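Local structure of galactose mutarotase-like protein (Clostridium acetobutylicum, 3OS7) at residues Tyr277-Glu282 with Gly332-Tyr337; Phe153-Glu158 with Gln166-Val171; Lys204-Lys209 with Thr260-Cys265. The protein probably binds carbohydrate and may act as an aldose 1-epimerase that interconverts the anomers of a sugar, as its galactose mutarotase relatives do. All coordinates share one frame; numbering follows the deposited sequence. Where two conformers were deposited one is given.

Contact 1 (Tyr277-Glu282 with Gly332-Tyr337)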
ATOM      1  N   TYR A 277       4.272  -3.812  -9.971  1.00 11.51           N
ATOM      2  CA  TYR A 277       3.877  -3.909  -8.572  1.00 11.47           C
ATOM      3  C   TYR A 277       3.210  -5.271  -8.392  1.00 11.29           C
ATOM      4  O   TYR A 277       2.012  -5.440  -8.626  1.00 10.98           O
ATOM      5  CB  TYR A 277       2.903  -2.774  -8.242  1.00 12.21           C
ATOM      6  CG  TYR A 277       2.505  -2.565  -6.791  1.00 10.26           C
ATOM      7  CD1 TYR A 277       3.230  -3.088  -5.729  1.00 12.47           C
ATOM      8  CD2 TYR A 277       1.382  -1.769  -6.481  1.00 10.57           C
ATOM      9  CE1 TYR A 277       2.866  -2.803  -4.412  1.00 13.28           C
ATOM     10  CE2 TYR A 277       1.018  -1.523  -5.178  1.00 12.55           C
ATOM     11  CZ  TYR A 277       1.744  -2.041  -4.152  1.00 12.20           C
ATOM     12  OH  TYR A 277       1.385  -1.758  -2.837  1.00 12.91           O
ATOM     13  N   GLU A 278       4.011  -6.253  -8.006  1.00 11.12           N
ATOM     14  CA  GLU A 278       3.558  -7.635  -7.839  1.00 14.05           C
ATOM     15  C   GLU A 278       3.096  -7.860  -6.398  1.00 15.79           C
ATOM     16  O   GLU A 278       3.753  -7.460  -5.442  1.00 17.99           O
ATOM     17  CB  GLU A 278       4.694  -8.591  -8.217  1.00 14.43           C
ATOM     18  CG  GLU A 278       4.323 -10.046  -8.242  1.00 16.07           C
ATOM     19  CD  GLU A 278       5.388 -10.948  -8.912  1.00 27.13           C
ATOM     20  OE1 GLU A 278       6.480 -10.477  -9.325  1.00 22.38           O
ATOM     21  OE2 GLU A 278       5.087 -12.155  -9.034  1.00 25.29           O
HETATM   22  N   MSE A 279       1.958  -8.500  -6.256  1.00 14.69           N
HETATM   23  CA  MSE A 279       1.325  -8.695  -4.960  1.00 15.20           C
HETATM   24  C   MSE A 279       1.098 -10.173  -4.715  1.00 14.81           C
HETATM   25  O   MSE A 279       0.640 -10.888  -5.609  1.00 15.70           O
HETATM   26  CB  MSE A 279      -0.029  -7.995  -4.938  1.00 16.49           C
HETATM   27  CG  MSE A 279       0.004  -6.575  -5.324  1.00 19.06           C
HETATM   28 SE   MSE A 279      -1.724  -5.894  -5.889  0.75 16.06          SE
HETATM   29  CE  MSE A 279      -1.001  -4.285  -6.595  1.00 16.19           C
ATOM     30  N   SER A 280       1.360 -10.611  -3.492  1.00 14.54           N
ATOM     31  CA  SER A 280       1.091 -12.009  -3.108  1.00 16.99           C
ATOM     32  C   SER A 280      -0.413 -12.263  -2.996  1.00 14.47           C
ATOM     33  O   SER A 280      -1.232 -11.320  -2.919  1.00 13.79           O
ATOM     34  CB  SER A 280       1.801 -12.362  -1.799  1.00 20.11           C
ATOM     35  OG  SER A 280       1.195 -11.724  -0.680  1.00 15.84           O
ATOM     36  N   SER A 281      -0.774 -13.543  -2.962  1.00 15.16           N
ATOM     37  CA  SER A 281      -2.167 -13.996  -2.911  0.50 16.57           C
ATOM     38  C   SER A 281      -2.921 -13.543  -1.680  1.00 13.84           C
ATOM     39  O   SER A 281      -4.156 -13.612  -1.635  1.00 14.47           O
ATOM     40  CB  SER A 281      -2.226 -15.536  -2.951  0.50 17.47           C
ATOM     41  OG  SER A 281      -1.698 -16.036  -4.148  0.50 25.23           O
ATOM     42  N   GLU A 282      -2.193 -13.105  -0.648  1.00 14.60           N
ATOM     43  CA  GLU A 282      -2.841 -12.553   0.534  1.00 14.80           C
ATOM     44  C   GLU A 282      -3.620 -11.283   0.213  1.00 15.30           C
ATOM     45  O   GLU A 282      -4.557 -10.918   0.952  1.00 12.50           O
ATOM     46  CB  GLU A 282      -1.816 -12.254   1.643  1.00 15.88           C
ATOM     47  CG  GLU A 282      -1.323 -13.507   2.399  1.00 18.56           C
ATOM     48  CD  GLU A 282      -0.257 -14.284   1.656  1.00 28.65           C
ATOM     49  OE1 GLU A 282       0.348 -13.765   0.698  1.00 20.13           O
ATOM     50  OE2 GLU A 282      -0.015 -15.438   2.025  1.00 27.28           O
ATOM     51  N   GLY A 332       2.231 -10.742   4.256  1.00 13.84           N
ATOM     52  CA  GLY A 332       2.025 -10.625   2.824  1.00 14.85           C
ATOM     53  C   GLY A 332       3.262 -10.032   2.198  1.00 14.93           C
ATOM     54  O   GLY A 332       4.010  -9.308   2.872  1.00 14.76           O
ATOM     55  N   VAL A 333       3.487 -10.333   0.921  1.00 13.86           N
ATOM     56  CA  VAL A 333       4.646  -9.836   0.206  1.00 14.79           C
ATOM     57  C   VAL A 333       4.256  -9.103  -1.071  1.00 17.08           C
ATOM     58  O   VAL A 333       3.433  -9.604  -1.855  1.00 15.11           O
ATOM     59  CB  VAL A 333       5.553 -10.999  -0.195  1.00 16.86           C
ATOM     60  CG1 VAL A 333       6.770 -10.524  -0.947  1.00 15.52           C
ATOM     61  CG2 VAL A 333       5.934 -11.820   1.033  1.00 19.24           C
ATOM     62  N   CYS A 334       4.880  -7.949  -1.308  1.00 13.00           N
ATOM     63  CA  CYS A 334       4.783  -7.242  -2.594  1.00 13.05           C
ATOM     64  C   CYS A 334       6.175  -6.957  -3.105  1.00 13.93           C
ATOM     65  O   CYS A 334       7.142  -6.947  -2.315  1.00 13.48           O
ATOM     66  CB  CYS A 334       4.026  -5.940  -2.462  1.00 15.17           C
ATOM     67  SG  CYS A 334       2.291  -6.133  -2.017  1.00 21.97           S
ATOM     68  N   LYS A 335       6.296  -6.807  -4.417  1.00 12.23           N
ATOM     69  CA  LYS A 335       7.554  -6.487  -5.048  1.00 12.66           C
ATOM     70  C   LYS A 335       7.358  -5.324  -5.995  1.00 14.18           C
ATOM     71  O   LYS A 335       6.347  -5.236  -6.664  1.00 13.71           O
ATOM     72  CB  LYS A 335       8.097  -7.703  -5.806  1.00 15.53           C
ATOM     73  CG  LYS A 335       8.465  -8.849  -4.912  1.00 15.38           C
ATOM     74  CD  LYS A 335       8.900 -10.067  -5.718  1.00 24.06           C
ATOM     75  CE  LYS A 335       9.162 -11.258  -4.805  1.00 36.43           C
ATOM     76  NZ  LYS A 335       9.615 -12.460  -5.567  1.00 48.07           N
ATOM     77  N   LEU A 336       8.331  -4.425  -6.033  1.00 12.69           N
ATOM     78  CA  LEU A 336       8.305  -3.311  -6.968  1.00 13.26           C
ATOM     79  C   LEU A 336       9.624  -3.352  -7.752  1.00 14.13           C
ATOM     80  O   LEU A 336      10.695  -3.407  -7.163  1.00 14.48           O
ATOM     81  CB  LEU A 336       8.217  -1.995  -6.200  1.00 12.41           C
ATOM     82  CG  LEU A 336       6.866  -1.598  -5.665  1.00 14.69           C
ATOM     83  CD1 LEU A 336       7.033  -0.366  -4.729  1.00 22.02           C
ATOM     84  CD2 LEU A 336       5.927  -1.259  -6.817  1.00 20.56           C
ATOM     85  N   TYR A 337       9.530  -3.306  -9.071  1.00 14.52           N
ATOM     86  CA  TYR A 337      10.708  -3.350  -9.937  1.00 15.56           C
ATOM     87  C   TYR A 337      10.417  -2.715 -11.278  1.00 14.54           C
ATOM     88  O   TYR A 337       9.260  -2.455 -11.627  1.00 14.14           O
ATOM     89  CB  TYR A 337      11.213  -4.792 -10.145  1.00 14.45           C
ATOM     90  CG  TYR A 337      10.182  -5.846 -10.512  1.00 17.53           C
ATOM     91  CD1 TYR A 337       9.442  -6.477  -9.528  1.00 19.22           C
ATOM     92  CD2 TYR A 337      10.010  -6.273 -11.845  1.00 18.13           C
ATOM     93  CE1 TYR A 337       8.513  -7.461  -9.846  1.00 23.42           C
ATOM     94  CE2 TYR A 337       9.108  -7.258 -12.163  1.00 17.23           C
ATOM     95  CZ  TYR A 337       8.346  -7.847 -11.161  1.00 22.01           C
ATOM     96  OH  TYR A 337       7.426  -8.846 -11.423  1.00 24.32           O
TER

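Contact 2 (Phe153-Glu158 with Gln166-Val171). With EDO (1,2-ethanediol), chain H.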
ATOM      1  N   PHE A 153       3.404  -4.704  14.376  1.00 14.79           N
ATOM      2  CA  PHE A 153       3.525  -4.669  12.940  1.00 13.46           C
ATOM      3  C   PHE A 153       5.018  -4.601  12.558  1.00 16.41           C
ATOM      4  O   PHE A 153       5.836  -3.978  13.251  1.00 15.84           O
ATOM      5  CB  PHE A 153       2.798  -3.433  12.400  1.00 17.67           C
ATOM      6  CG  PHE A 153       1.606  -3.721  11.548  1.00 12.56           C
ATOM      7  CD1 PHE A 153       1.733  -3.883  10.187  1.00 20.46           C
ATOM      8  CD2 PHE A 153       0.324  -3.771  12.114  1.00 16.74           C
ATOM      9  CE1 PHE A 153       0.623  -4.094   9.400  1.00 22.64           C
ATOM     10  CE2 PHE A 153      -0.796  -3.982  11.323  1.00 19.58           C
ATOM     11  CZ  PHE A 153      -0.649  -4.142   9.980  1.00 21.22           C
ATOM     12  N   LYS A 154       5.376  -5.228  11.447  1.00 14.71           N
ATOM     13  CA  LYS A 154       6.735  -5.140  10.919  1.00 13.41           C
ATOM     14  C   LYS A 154       6.692  -4.991   9.415  1.00 13.99           C
ATOM     15  O   LYS A 154       5.913  -5.685   8.734  1.00 14.48           O
ATOM     16  CB  LYS A 154       7.545  -6.387  11.271  1.00 15.96           C
ATOM     17  CG  LYS A 154       8.949  -6.380  10.713  1.00 16.78           C
ATOM     18  CD  LYS A 154       9.923  -7.352  11.449  1.00 26.81           C
ATOM     19  CE  LYS A 154       9.424  -8.762  11.592  1.00 34.24           C
ATOM     20  NZ  LYS A 154      10.121  -9.388  12.790  1.00 37.03           N
ATOM     21  N   LEU A 155       7.493  -4.062   8.914  1.00 12.76           N
ATOM     22  CA  LEU A 155       7.733  -3.930   7.479  1.00 13.46           C
ATOM     23  C   LEU A 155       9.201  -4.296   7.269  1.00 13.62           C
ATOM     24  O   LEU A 155      10.092  -3.701   7.865  1.00 14.89           O
ATOM     25  CB  LEU A 155       7.451  -2.518   6.967  1.00 12.25           C
ATOM     26  CG  LEU A 155       6.171  -1.834   7.390  1.00 15.63           C
ATOM     27  CD1 LEU A 155       6.022  -0.438   6.794  1.00 15.38           C
ATOM     28  CD2 LEU A 155       4.979  -2.688   7.037  1.00 15.36           C
ATOM     29  N   SER A 156       9.429  -5.291   6.431  1.00 14.09           N
ATOM     30  CA  SER A 156      10.756  -5.764   6.112  1.00 14.08           C
ATOM     31  C   SER A 156      11.058  -5.525   4.639  1.00 16.89           C
ATOM     32  O   SER A 156      10.479  -6.157   3.741  1.00 15.24           O
ATOM     33  CB  SER A 156      10.882  -7.244   6.474  1.00 17.34           C
ATOM     34  OG  SER A 156      12.213  -7.675   6.222  1.00 20.98           O
ATOM     35  N   TYR A 157      11.942  -4.568   4.379  1.00 14.00           N
ATOM     36  CA  TYR A 157      12.264  -4.171   3.027  1.00 13.87           C
ATOM     37  C   TYR A 157      13.602  -4.710   2.593  1.00 14.84           C
ATOM     38  O   TYR A 157      14.619  -4.449   3.230  1.00 16.28           O
ATOM     39  CB  TYR A 157      12.255  -2.647   2.924  1.00 11.58           C
ATOM     40  CG  TYR A 157      10.865  -2.088   2.924  1.00 10.28           C
ATOM     41  CD1 TYR A 157      10.061  -2.218   1.785  1.00 18.03           C
ATOM     42  CD2 TYR A 157      10.340  -1.454   4.015  1.00 14.48           C
ATOM     43  CE1 TYR A 157       8.795  -1.707   1.747  1.00 15.80           C
ATOM     44  CE2 TYR A 157       9.046  -0.934   3.974  1.00 12.85           C
ATOM     45  CZ  TYR A 157       8.281  -1.073   2.837  1.00 16.30           C
ATOM     46  OH  TYR A 157       6.983  -0.577   2.767  1.00 17.10           O
ATOM     47  N   GLU A 158      13.608  -5.465   1.501  1.00 15.95           N
ATOM     48  CA  GLU A 158      14.835  -6.001   0.962  1.00 15.81           C
ATOM     49  C   GLU A 158      15.036  -5.422  -0.425  1.00 17.42           C
ATOM     50  O   GLU A 158      14.270  -5.674  -1.355  1.00 15.85           O
ATOM     51  CB  GLU A 158      14.789  -7.520   0.912  1.00 18.88           C
ATOM     52  CG  GLU A 158      15.950  -8.141   0.161  1.00 23.12           C
ATOM     53  CD  GLU A 158      15.598  -9.551  -0.345  1.00 37.60           C
ATOM     54  OE1 GLU A 158      15.512 -10.434   0.535  1.00 28.35           O
ATOM     55  OE2 GLU A 158      15.369  -9.747  -1.590  1.00 31.66           O
ATOM     56  N   GLN A 166       8.915  -6.154  -0.229  1.00 13.71           N
ATOM     57  CA  GLN A 166       8.273  -5.685   0.962  1.00 12.59           C
ATOM     58  C   GLN A 166       7.551  -6.879   1.589  1.00 14.11           C
ATOM     59  O   GLN A 166       6.589  -7.403   1.005  1.00 14.76           O
ATOM     60  CB  GLN A 166       7.253  -4.615   0.563  1.00 14.36           C
ATOM     61  CG  GLN A 166       6.287  -4.187   1.674  1.00 15.24           C
ATOM     62  CD  GLN A 166       5.133  -3.403   1.107  1.00 18.19           C
ATOM     63  OE1 GLN A 166       5.146  -2.166   1.081  1.00 21.82           O
ATOM     64  NE2 GLN A 166       4.163  -4.119   0.568  1.00 13.00           N
ATOM     65  N   THR A 167       7.987  -7.295   2.776  1.00 12.60           N
ATOM     66  CA  THR A 167       7.269  -8.310   3.553  1.00 13.93           C
ATOM     67  C   THR A 167       6.620  -7.599   4.748  1.00 14.24           C
ATOM     68  O   THR A 167       7.307  -7.070   5.626  1.00 15.27           O
ATOM     69  CB  THR A 167       8.199  -9.491   3.991  1.00 17.85           C
ATOM     70  OG1 THR A 167       8.795 -10.093   2.838  1.00 15.21           O
ATOM     71  CG2 THR A 167       7.418 -10.589   4.741  1.00 17.19           C
ATOM     72  N   THR A 168       5.288  -7.605   4.764  1.00 13.17           N
ATOM     73  CA  THR A 168       4.471  -6.950   5.798  1.00 14.05           C
ATOM     74  C   THR A 168       3.951  -8.034   6.731  1.00 15.66           C
ATOM     75  O   THR A 168       3.461  -9.056   6.285  1.00 13.97           O
ATOM     76  CB  THR A 168       3.284  -6.216   5.169  1.00 15.14           C
ATOM     77  OG1 THR A 168       3.778  -5.349   4.138  1.00 16.41           O
ATOM     78  CG2 THR A 168       2.486  -5.440   6.201  1.00 15.36           C
ATOM     79  N   SER A 169       4.074  -7.835   8.030  1.00 13.68           N
ATOM     80  CA  SER A 169       3.551  -8.847   8.951  1.00 14.67           C
ATOM     81  C   SER A 169       3.023  -8.200  10.182  1.00 15.52           C
ATOM     82  O   SER A 169       3.462  -7.113  10.558  1.00 13.92           O
ATOM     83  CB  SER A 169       4.630  -9.885   9.303  1.00 16.35           C
ATOM     84  OG  SER A 169       5.772  -9.259   9.826  1.00 21.79           O
ATOM     85  N   VAL A 170       2.067  -8.877  10.814  1.00 14.58           N
ATOM     86  CA  VAL A 170       1.558  -8.442  12.077  1.00 14.92           C
ATOM     87  C   VAL A 170       1.317  -9.682  12.927  1.00 15.30           C
ATOM     88  O   VAL A 170       0.970 -10.733  12.392  1.00 16.10           O
ATOM     89  CB  VAL A 170       0.280  -7.591  11.941  1.00 18.30           C
ATOM     90  CG1 VAL A 170      -0.767  -8.295  11.147  1.00 20.33           C
ATOM     91  CG2 VAL A 170      -0.225  -7.211  13.297  1.00 16.85           C
ATOM     92  N   VAL A 171       1.551  -9.545  14.232  1.00 15.60           N
ATOM     93  CA  VAL A 171       1.347 -10.626  15.191  1.00 15.69           C
ATOM     94  C   VAL A 171       0.423 -10.087  16.289  1.00 16.60           C
ATOM     95  O   VAL A 171       0.596  -8.979  16.763  1.00 15.07           O
ATOM     96  CB  VAL A 171       2.677 -11.191  15.770  1.00 17.55           C
ATOM     97  CG1 VAL A 171       3.534 -10.128  16.410  1.00 21.58           C
ATOM     98  CG2 VAL A 171       2.375 -12.285  16.792  1.00 18.99           C
TER
HETATM   99  C1  EDO H 342       5.049 -10.268  12.937  1.00 36.39           C
HETATM  100  O1  EDO H 342       6.133 -10.802  12.181  1.00 33.21           O
HETATM  101  C2  EDO H 342       5.354  -8.822  13.329  1.00 35.96           C
HETATM  102  O2  EDO H 342       6.549  -8.745  14.132  1.00 31.13           O
HETATM  103  O   HOH W   1      11.093  -8.529   2.284  1.00 16.86           O

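Contact 3 (Lys204-Lys209 with Thr260-Cys265)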
ATOM      1  N   LYS A 204      -2.224  -1.452 -16.032  1.00 12.53           N
ATOM      2  CA  LYS A 204      -2.862  -2.783 -16.075  1.00 12.97           C
ATOM      3  C   LYS A 204      -2.957  -3.316 -14.665  1.00 12.55           C
ATOM      4  O   LYS A 204      -2.103  -3.031 -13.840  1.00 13.58           O
ATOM      5  CB  LYS A 204      -2.049  -3.754 -16.928  1.00 14.67           C
ATOM      6  CG  LYS A 204      -1.943  -3.312 -18.389  1.00 17.14           C
ATOM      7  CD  LYS A 204      -0.881  -4.101 -19.142  1.00 24.37           C
ATOM      8  CE  LYS A 204      -0.879  -3.711 -20.606  1.00 26.78           C
ATOM      9  NZ  LYS A 204       0.021  -4.579 -21.398  1.00 31.12           N
ATOM     10  N   ILE A 205      -4.023  -4.030 -14.380  1.00 11.34           N
ATOM     11  CA  ILE A 205      -4.276  -4.598 -13.064  1.00 11.08           C
ATOM     12  C   ILE A 205      -4.954  -5.946 -13.266  1.00 13.36           C
ATOM     13  O   ILE A 205      -5.875  -6.053 -14.068  1.00 13.72           O
ATOM     14  CB  ILE A 205      -5.229  -3.732 -12.201  1.00 11.48           C
ATOM     15  CG1 ILE A 205      -4.751  -2.283 -12.088  1.00 16.00           C
ATOM     16  CG2 ILE A 205      -5.382  -4.348 -10.784  1.00 13.40           C
ATOM     17  CD1 ILE A 205      -5.807  -1.337 -11.432  1.00 17.62           C
ATOM     18  N   SER A 206      -4.561  -6.952 -12.477  1.00 13.98           N
ATOM     19  CA  SER A 206      -5.113  -8.313 -12.639  1.00 12.41           C
ATOM     20  C   SER A 206      -6.462  -8.436 -11.923  1.00 12.26           C
ATOM     21  O   SER A 206      -6.590  -9.142 -10.932  1.00 13.29           O
ATOM     22  CB  SER A 206      -4.096  -9.355 -12.140  1.00 12.59           C
ATOM     23  OG  SER A 206      -3.757  -9.168 -10.777  1.00 13.26           O
ATOM     24  N   ILE A 207      -7.459  -7.716 -12.438  1.00 11.56           N
ATOM     25  CA  ILE A 207      -8.754  -7.640 -11.814  1.00 12.58           C
ATOM     26  C   ILE A 207      -9.594  -8.863 -12.128  1.00 13.77           C
ATOM     27  O   ILE A 207      -9.459  -9.461 -13.195  1.00 15.03           O
ATOM     28  CB  ILE A 207      -9.516  -6.360 -12.221  1.00 12.52           C
ATOM     29  CG1 ILE A 207      -9.753  -6.294 -13.739  1.00 14.91           C
ATOM     30  CG2 ILE A 207      -8.766  -5.122 -11.714  1.00 14.54           C
ATOM     31  CD1 ILE A 207     -10.730  -5.162 -14.209  1.00 16.17           C
ATOM     32  N   ASP A 208     -10.447  -9.211 -11.170  1.00 15.30           N
ATOM     33  CA  ASP A 208     -11.439 -10.263 -11.294  1.00 15.83           C
ATOM     34  C   ASP A 208     -12.801  -9.604 -11.514  1.00 17.07           C
ATOM     35  O   ASP A 208     -13.251  -9.507 -12.648  1.00 16.53           O
ATOM     36  CB  ASP A 208     -11.410 -11.123 -10.018  1.00 15.34           C
ATOM     37  CG  ASP A 208     -12.293 -12.358 -10.109  1.00 24.17           C
ATOM     38  OD1 ASP A 208     -12.907 -12.606 -11.172  1.00 23.53           O
ATOM     39  OD2 ASP A 208     -12.330 -13.099  -9.101  1.00 26.61           O
ATOM     40  N   LYS A 209     -13.412  -9.073 -10.450  1.00 14.32           N
ATOM     41  CA  LYS A 209     -14.697  -8.399 -10.560  1.00 13.75           C
ATOM     42  C   LYS A 209     -14.605  -6.966 -10.044  1.00 12.53           C
ATOM     43  O   LYS A 209     -13.752  -6.630  -9.212  1.00 13.30           O
ATOM     44  CB  LYS A 209     -15.796  -9.164  -9.777  1.00 14.99           C
ATOM     45  CG  LYS A 209     -16.024 -10.586 -10.293  1.00 18.14           C
ATOM     46  CD  LYS A 209     -17.264 -11.199  -9.733  1.00 28.30           C
ATOM     47  CE  LYS A 209     -17.013 -11.776  -8.366  1.00 39.09           C
ATOM     48  NZ  LYS A 209     -18.275 -12.226  -7.712  1.00 37.96           N
ATOM     49  N   THR A 260       2.498 -17.289 -13.488  1.00 20.19           N
ATOM     50  CA  THR A 260       1.358 -16.544 -12.933  1.00 18.81           C
ATOM     51  C   THR A 260       1.827 -15.195 -12.353  1.00 18.79           C
ATOM     52  O   THR A 260       2.932 -15.064 -11.841  1.00 19.15           O
ATOM     53  CB  THR A 260       0.561 -17.304 -11.890  1.00 20.36           C
ATOM     54  OG1 THR A 260       1.402 -17.628 -10.789  1.00 20.86           O
ATOM     55  CG2 THR A 260      -0.061 -18.584 -12.501  1.00 19.26           C
ATOM     56  N   PHE A 261       0.941 -14.216 -12.442  1.00 16.01           N
ATOM     57  CA  PHE A 261       1.216 -12.880 -11.941  1.00 13.98           C
ATOM     58  C   PHE A 261      -0.049 -12.349 -11.329  1.00 13.35           C
ATOM     59  O   PHE A 261      -1.133 -12.546 -11.880  1.00 13.38           O
ATOM     60  CB  PHE A 261       1.632 -11.975 -13.077  1.00 15.46           C
ATOM     61  CG  PHE A 261       1.846 -10.537 -12.660  1.00 13.59           C
ATOM     62  CD1 PHE A 261       3.026 -10.147 -12.068  1.00 14.63           C
ATOM     63  CD2 PHE A 261       0.851  -9.602 -12.831  1.00 16.57           C
ATOM     64  CE1 PHE A 261       3.212  -8.834 -11.653  1.00 15.44           C
ATOM     65  CE2 PHE A 261       1.038  -8.287 -12.426  1.00 16.55           C
ATOM     66  CZ  PHE A 261       2.206  -7.908 -11.853  1.00 13.10           C
ATOM     67  N   ARG A 262       0.105 -11.696 -10.181  1.00 13.31           N
ATOM     68  CA  ARG A 262      -0.952 -10.929  -9.564  1.00 12.84           C
ATOM     69  C   ARG A 262      -0.393  -9.548  -9.232  1.00 11.46           C
ATOM     70  O   ARG A 262       0.706  -9.420  -8.704  1.00 12.60           O
ATOM     71  CB  ARG A 262      -1.481 -11.617  -8.312  1.00 13.14           C
ATOM     72  CG  ARG A 262      -2.569 -10.820  -7.543  1.00 15.67           C
ATOM     73  CD  ARG A 262      -3.006 -11.473  -6.220  1.00 15.24           C
ATOM     74  NE  ARG A 262      -3.676 -12.717  -6.545  1.00 25.94           N
ATOM     75  CZ  ARG A 262      -4.750 -13.224  -5.966  1.00 18.27           C
ATOM     76  NH1 ARG A 262      -5.371 -12.623  -4.979  1.00 15.52           N
ATOM     77  NH2 ARG A 262      -5.234 -14.369  -6.423  1.00 18.20           N
ATOM     78  N   GLY A 263      -1.149  -8.519  -9.603  1.00 11.21           N
ATOM     79  CA  GLY A 263      -0.755  -7.157  -9.277  1.00 12.79           C
ATOM     80  C   GLY A 263      -1.039  -6.195 -10.394  1.00 11.59           C
ATOM     81  O   GLY A 263      -1.992  -6.370 -11.146  1.00 12.08           O
ATOM     82  N   ALA A 264      -0.205  -5.174 -10.465  1.00 11.43           N
ATOM     83  CA  ALA A 264      -0.388  -4.087 -11.398  1.00 12.88           C
ATOM     84  C   ALA A 264       0.897  -3.751 -12.092  1.00 11.27           C
ATOM     85  O   ALA A 264       1.994  -4.098 -11.650  1.00 13.72           O
ATOM     86  CB  ALA A 264      -0.981  -2.824 -10.663  1.00 12.09           C
ATOM     87  N   CYS A 265       0.756  -3.037 -13.201  1.00 12.61           N
ATOM     88  CA  CYS A 265       1.896  -2.414 -13.812  1.00 14.28           C
ATOM     89  C   CYS A 265       1.525  -1.122 -14.484  1.00 13.83           C
ATOM     90  O   CYS A 265       0.358  -0.892 -14.796  1.00 14.41           O
ATOM     91  CB  CYS A 265       2.632  -3.342 -14.775  1.00 15.48           C
ATOM     92  SG  CYS A 265       1.803  -3.669 -16.338  1.00 24.78           S
TER

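Contact 1 (Tyr277-Glu282 with Gly332-Tyr337)
Glu278 and Lys335 form the central hydrogen-bonded pair of two antiparallel strand segments: Lys335 N donates to Glu278 O at 2.8 Å and Glu278 N to Lys335 O. The tight side is the face carrying Tyr277, Met279, Cys334 and Leu336. There Leu336 CD2 presses on Tyr277 CD1 at 3.4 Å, while Cys334 CB comes within 3.9 Å of Tyr277 CE1, both meeting the ring obliquely. Phe188 adds a second ring, and Ser186 takes up the Tyr277 hydroxyl, so the phenol is pinned at its far end. Polar and looser, the other face has Tyr337 OH donating to Glu278 OE1 at 2.8 Å from above the carboxylate plane. With CG between the backbone N and carbonyl carbon (chi1 48°), the Tyr337 ring turns back to bring its hydroxyl to that carboxylate, OE1 lying near the ring edge. Lys335, which is exposed, keeps its NZ 5.3 Å from Glu278 OE1, too far for a salt bridge. Beyond the strand end, Ser280 N bonds Val333 O, and Ser280 OG accepts from Val333 N at 3.1 Å while donating to Glu282 OE1. This antiparallel pairing, with one buried apolar face, belongs to the beta-sandwich of the galactose mutarotase-like fold.

Contact 2 (Phe153-Glu158 with Gln166-Val171)
A beta hairpin made by strands 151-160 and 163-172 supplies this contact, in which Lys154 pairs with Ser169 and Ser156 with Thr167 as hydrogen-bonded antiparallel pairs. Four backbone bonds tie the pairs, from Lys154 N to Ser169 O (2.8 Å) to the nearly straight one from Thr167 N to Ser156 O (176° at the hydrogen). On the buried face, Val170 CB stands over the centre of the Phe153 ring, 3.9 Å from its centroid, a CH-pi contact. Thr168 CG2 meets the same ring at its edge, 3.9 Å from Phe153 CE1, and also touches Leu155 CD2, while Thr168 OG1 bonds the hydroxyl of Tyr184. Farther along, Gln166 runs beside Tyr157, pointing the same way. With CG anti to the backbone N (chi1 169°), its extended chain lays CB and CG against Tyr157 CE1, and brings OE1 to 3.0 Å from Tyr157 OH. The opposite face is polar: a water bridges Ser156 O and Thr167 OG1, Ser156 OG bonds Glu132, and Ser169 OG lies 2.8 Å from O1 of an ethanediol, probably left from crystallisation. Strand 128-137 flanks the hairpin beside 151-160 and strand 329-340 beside 163-172, while Val182, Tyr184 and Leu180 of strand 178-189 pack against the buried face.

Contact 3 (Lys204-Lys209 with Thr260-Cys265)
Hydrogen bonds do most of the work where Lys204-Ser206 runs alongside Gly263-Cys265. Lys204 and Cys265 make a hydrogen-bonded antiparallel pair, with Lys204 N to Cys265 O and Cys265 N to Lys204 O both at 2.9 Å. One step on, Ser206 N donates to Gly263 O at 3.0 Å, lined up almost with the carbonyl bond. The next link passes through a side chain: Gly263 N points at Ser206 OG over 2.9 Å, with 169° at the hydrogen. A chi1 of 59° folds that OG back over its own backbone, facing Gly263 N. The same OG is also bonded to Lys252 O of strand 246-256, so the buried hydroxyl links both neighbouring strands.

Ser206 is the centre of an inverse gamma turn, closed by Ile207 N to Ile205 O at 2.8 Å. The turn lies at the break in strand 201-213, within the beta-sandwich of the mutarotase-like fold. Bonding to Gly263 stops at Ser206, which already bonds Lys252 of strand 246-256, and Asp208 and Lys209 then bond Ser250.

Apolar packing across the contact is modest. Ile205 CG1 rests 4.1 Å from Ala264 CB, and Leu251, Leu286 and Ile288 add to the cover of Ile205. On the other face, Cys265 SG nestles alongside the aliphatic chain of Lys204, 3.9 Å from both its CB and CD.

Charged ends turn elsewhere. Lys204 NZ makes a salt bridge to Glu267. Arg262 lays CG near Ser206 OG, but its guanidinium group goes to Asp253, through NE, and to Tyr283 O, through NH1, which also bonds a tetraethylene glycol probably taken from the crystallisation liquor.

How the contacts relate
The three contacts follow one another across neighbouring antiparallel strands. Contact 2 pairs 151-160 with 163-172; the latter borders 329-340, which contact 1 joins to 273-279; next comes 263-268, which contact 3 joins to 201-213. Contacts 1 and 2, centres about 12 Å apart, touch through probable hydrogen bonds, Gly332 O to Thr168 N and Cys334 O to Gln166 N. Contacts 1 and 3, about 11 Å between centres, meet through probable hydrogen bonds from Tyr277 N to Ala264 O and Met279 N to Arg262 O. Contacts 2 and 3, centres about 22 Å apart, do not touch. In sequence the order is 2, 3, 1, yet strand 329-340 lies between 163-172 and 273-279, making distant residues neighbours.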